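Local coordinates for protein cysteine desulfurase (Fervidobacterium islandicum, PDB 6A6E) that probably removes sulfur from L-cysteine with the help of pyridoxal 5'-phosphate, yielding alanine and a persulfide for the Suf iron-sulfur cluster pathway, at residues Ile237-Val245 / Gly292-Leu303. Residues are numbered along the deposited sequence; the frame is centred on the assembly and turned at random.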
# COMPACT_ATOMS: atom_id res chain seq x y z
N ILE A 237 -15.14 -0.57 -2.24
CA ILE A 237 -15.99 0.23 -3.08
C ILE A 237 -15.72 -0.02 -4.55
O ILE A 237 -15.54 0.94 -5.33
CB ILE A 237 -15.86 1.72 -2.64
CG1 ILE A 237 -16.92 2.60 -3.33
CG2 ILE A 237 -14.47 2.28 -2.82
CD1 ILE A 237 -16.99 4.04 -2.81
N LEU A 238 -15.58 -1.29 -4.94
CA LEU A 238 -15.23 -1.69 -6.31
C LEU A 238 -13.81 -1.36 -6.74
O LEU A 238 -13.41 -1.65 -7.87
CB LEU A 238 -16.19 -1.09 -7.36
CG LEU A 238 -17.68 -1.19 -7.09
CD1 LEU A 238 -18.42 -0.41 -8.16
CD2 LEU A 238 -18.12 -2.64 -7.14
N GLY A 239 -12.99 -0.86 -5.82
CA GLY A 239 -11.69 -0.34 -6.19
C GLY A 239 -10.55 -1.30 -6.12
O GLY A 239 -10.70 -2.45 -5.68
N PRO A 240 -9.39 -0.83 -6.55
CA PRO A 240 -8.15 -1.59 -6.45
C PRO A 240 -7.83 -1.99 -5.03
O PRO A 240 -8.30 -1.37 -4.09
CB PRO A 240 -7.08 -0.63 -7.01
CG PRO A 240 -7.78 0.58 -7.57
CD PRO A 240 -9.16 0.59 -6.95
N THR A 241 -7.00 -3.02 -4.88
CA THR A 241 -6.42 -3.29 -3.59
C THR A 241 -5.24 -2.37 -3.38
O THR A 241 -4.73 -1.74 -4.30
CB THR A 241 -5.99 -4.78 -3.41
OG1 THR A 241 -5.19 -5.21 -4.52
CG2 THR A 241 -7.22 -5.71 -3.38
N GLY A 242 -4.80 -2.29 -2.13
CA GLY A 242 -3.59 -1.57 -1.76
C GLY A 242 -3.73 -0.07 -1.62
O GLY A 242 -2.70 0.58 -1.44
N ILE A 243 -4.97 0.46 -1.73
CA ILE A 243 -5.26 1.89 -1.73
C ILE A 243 -6.34 2.21 -0.72
O ILE A 243 -7.34 1.53 -0.61
CB ILE A 243 -5.56 2.43 -3.12
CG1 ILE A 243 -5.63 3.97 -3.11
CG2 ILE A 243 -6.82 1.83 -3.73
CD1 ILE A 243 -4.30 4.66 -2.97
N GLY A 244 -6.04 3.16 0.14
CA GLY A 244 -7.05 3.73 1.04
C GLY A 244 -6.97 5.25 1.03
O GLY A 244 -6.09 5.86 0.35
N VAL A 245 -7.84 5.85 1.83
CA VAL A 245 -7.99 7.27 1.98
C VAL A 245 -8.04 7.65 3.41
O VAL A 245 -8.71 6.99 4.26
CB VAL A 245 -9.29 7.78 1.30
CG1 VAL A 245 -9.53 9.26 1.61
CG2 VAL A 245 -9.16 7.58 -0.18
N GLY A 292 -3.25 2.65 -8.09
CA GLY A 292 -4.41 2.35 -7.21
C GLY A 292 -5.24 3.60 -6.96
O GLY A 292 -6.48 3.57 -6.99
N ALA A 293 -4.54 4.70 -6.73
CA ALA A 293 -5.19 6.00 -6.58
C ALA A 293 -5.98 6.40 -7.88
O ALA A 293 -7.14 6.74 -7.83
CB ALA A 293 -4.18 7.03 -6.25
N VAL A 294 -5.32 6.33 -9.02
CA VAL A 294 -5.93 6.63 -10.31
C VAL A 294 -7.13 5.71 -10.54
O VAL A 294 -8.19 6.15 -10.96
CB VAL A 294 -4.91 6.50 -11.46
CG1 VAL A 294 -5.57 6.61 -12.85
CG2 VAL A 294 -3.88 7.58 -11.37
N GLY A 295 -6.95 4.42 -10.26
CA GLY A 295 -8.05 3.44 -10.32
C GLY A 295 -9.20 3.75 -9.41
O GLY A 295 -10.37 3.62 -9.80
N LEU A 296 -8.91 4.15 -8.19
CA LEU A 296 -9.95 4.56 -7.28
C LEU A 296 -10.77 5.74 -7.84
O LEU A 296 -11.99 5.80 -7.71
CB LEU A 296 -9.40 4.89 -5.90
CG LEU A 296 -10.41 5.35 -4.83
CD1 LEU A 296 -11.42 4.25 -4.58
CD2 LEU A 296 -9.72 5.68 -3.55
N GLY A 297 -10.05 6.71 -8.38
CA GLY A 297 -10.66 7.83 -9.09
C GLY A 297 -11.61 7.37 -10.20
O GLY A 297 -12.71 7.87 -10.31
N TYR A 298 -11.17 6.39 -10.98
CA TYR A 298 -12.02 5.84 -12.03
C TYR A 298 -13.22 5.05 -11.51
O TYR A 298 -14.27 5.07 -12.14
CB TYR A 298 -11.21 4.99 -12.98
CG TYR A 298 -10.23 5.79 -13.84
CD1 TYR A 298 -10.57 7.01 -14.38
CD2 TYR A 298 -8.99 5.25 -14.16
CE1 TYR A 298 -9.68 7.70 -15.18
CE2 TYR A 298 -8.10 5.95 -14.96
CZ TYR A 298 -8.44 7.16 -15.44
OH TYR A 298 -7.53 7.80 -16.24
N THR A 299 -13.06 4.38 -10.36
CA THR A 299 -14.17 3.76 -9.65
C THR A 299 -15.22 4.75 -9.21
O THR A 299 -16.44 4.56 -9.42
CB THR A 299 -13.61 2.98 -8.44
OG1 THR A 299 -12.62 2.05 -8.93
CG2 THR A 299 -14.64 2.27 -7.70
N ILE A 300 -14.77 5.84 -8.63
CA ILE A 300 -15.67 6.91 -8.27
C ILE A 300 -16.34 7.49 -9.54
O ILE A 300 -17.54 7.77 -9.48
CB ILE A 300 -14.95 7.98 -7.44
CG1 ILE A 300 -14.60 7.43 -6.05
CG2 ILE A 300 -15.81 9.20 -7.20
CD1 ILE A 300 -13.65 8.35 -5.33
N ASP A 301 -15.60 7.70 -10.66
CA ASP A 301 -16.28 8.14 -11.87
C ASP A 301 -17.40 7.16 -12.28
O ASP A 301 -18.47 7.59 -12.72
CB ASP A 301 -15.36 8.31 -13.09
CG ASP A 301 -14.29 9.40 -12.91
OD1 ASP A 301 -14.47 10.33 -12.09
OD2 ASP A 301 -13.27 9.30 -13.63
N TYR A 302 -17.13 5.87 -12.21
CA TYR A 302 -18.13 4.85 -12.54
C TYR A 302 -19.38 4.94 -11.64
O TYR A 302 -20.55 4.96 -12.13
CB TYR A 302 -17.50 3.48 -12.45
CG TYR A 302 -18.44 2.33 -12.66
CD1 TYR A 302 -18.81 1.93 -13.93
CD2 TYR A 302 -18.95 1.62 -11.58
CE1 TYR A 302 -19.67 0.85 -14.12
CE2 TYR A 302 -19.84 0.58 -11.75
CZ TYR A 302 -20.20 0.18 -13.02
OH TYR A 302 -21.07 -0.89 -13.18
N LEU A 303 -19.18 5.04 -10.35
CA LEU A 303 -20.29 5.13 -9.46
C LEU A 303 -21.11 6.40 -9.74
O LEU A 303 -22.32 6.38 -9.63
CB LEU A 303 -19.83 5.11 -8.01
CG LEU A 303 -19.23 3.77 -7.52
CD1 LEU A 303 -18.59 3.98 -6.17
CD2 LEU A 303 -20.34 2.77 -7.41
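The segment Ile237-Val245, a loop that passes into a strand at Gly244, lies along one flank of the helical segment Gly292-Leu303, running roughly counter to it and at a slant: Ile237 and Leu238 lie against the last turn, Pro240 and Ile243 against the first. The backbones come closest at Gly239 and Leu296, whose CA atoms are 5.3 Å apart. Gly292 and Gly295 present bare backbone, on which the Pro240 ring lies, its CG 3.3 Å from Gly292 O and its CD against Leu296 N. Ile243 straddles the same turn: CG2 rests on Gly292 O, while CG1, anti to the backbone N (chi1 -170°), carries CD1 to within 4.0 Å of Ala293 CB. Leu296 divides its two methyls, CD1 meeting Ile237 CG2 at 4.0 Å and CD2 meeting Val245 CG2 at 3.9 Å, and so bridges the two ends of the segment. One turn on, Thr299 OG1 donates back to Gly295 O (2.9 Å) from above the carbonyl plane, and so spends its proton inside the helix; the same oxygen also takes Thr299 N. OG1 lies beside Gly239 CA, and CG2 packs on Leu238 CB. Farther along, Leu303 CD1 packs on Ile237 CG1 at 3.6 Å, and Leu238 CD1 touches both Leu303 CD2 and, obliquely, the CE2 side of the Tyr302 ring, whose hydroxyl bonds to Asp21. The loop follows Lys236 of the cofactor pocket and enters strand 244-248, joining the large-domain sheet of this fold-type I enzyme to helix 290-306. Helix 47-59 adds Met53 beside Pro240 and Val49 beside Thr299, Phe99 of strand 97-100 backs Ile243 and Ala293, and Tyr57 of the second subunit packs on Pro240.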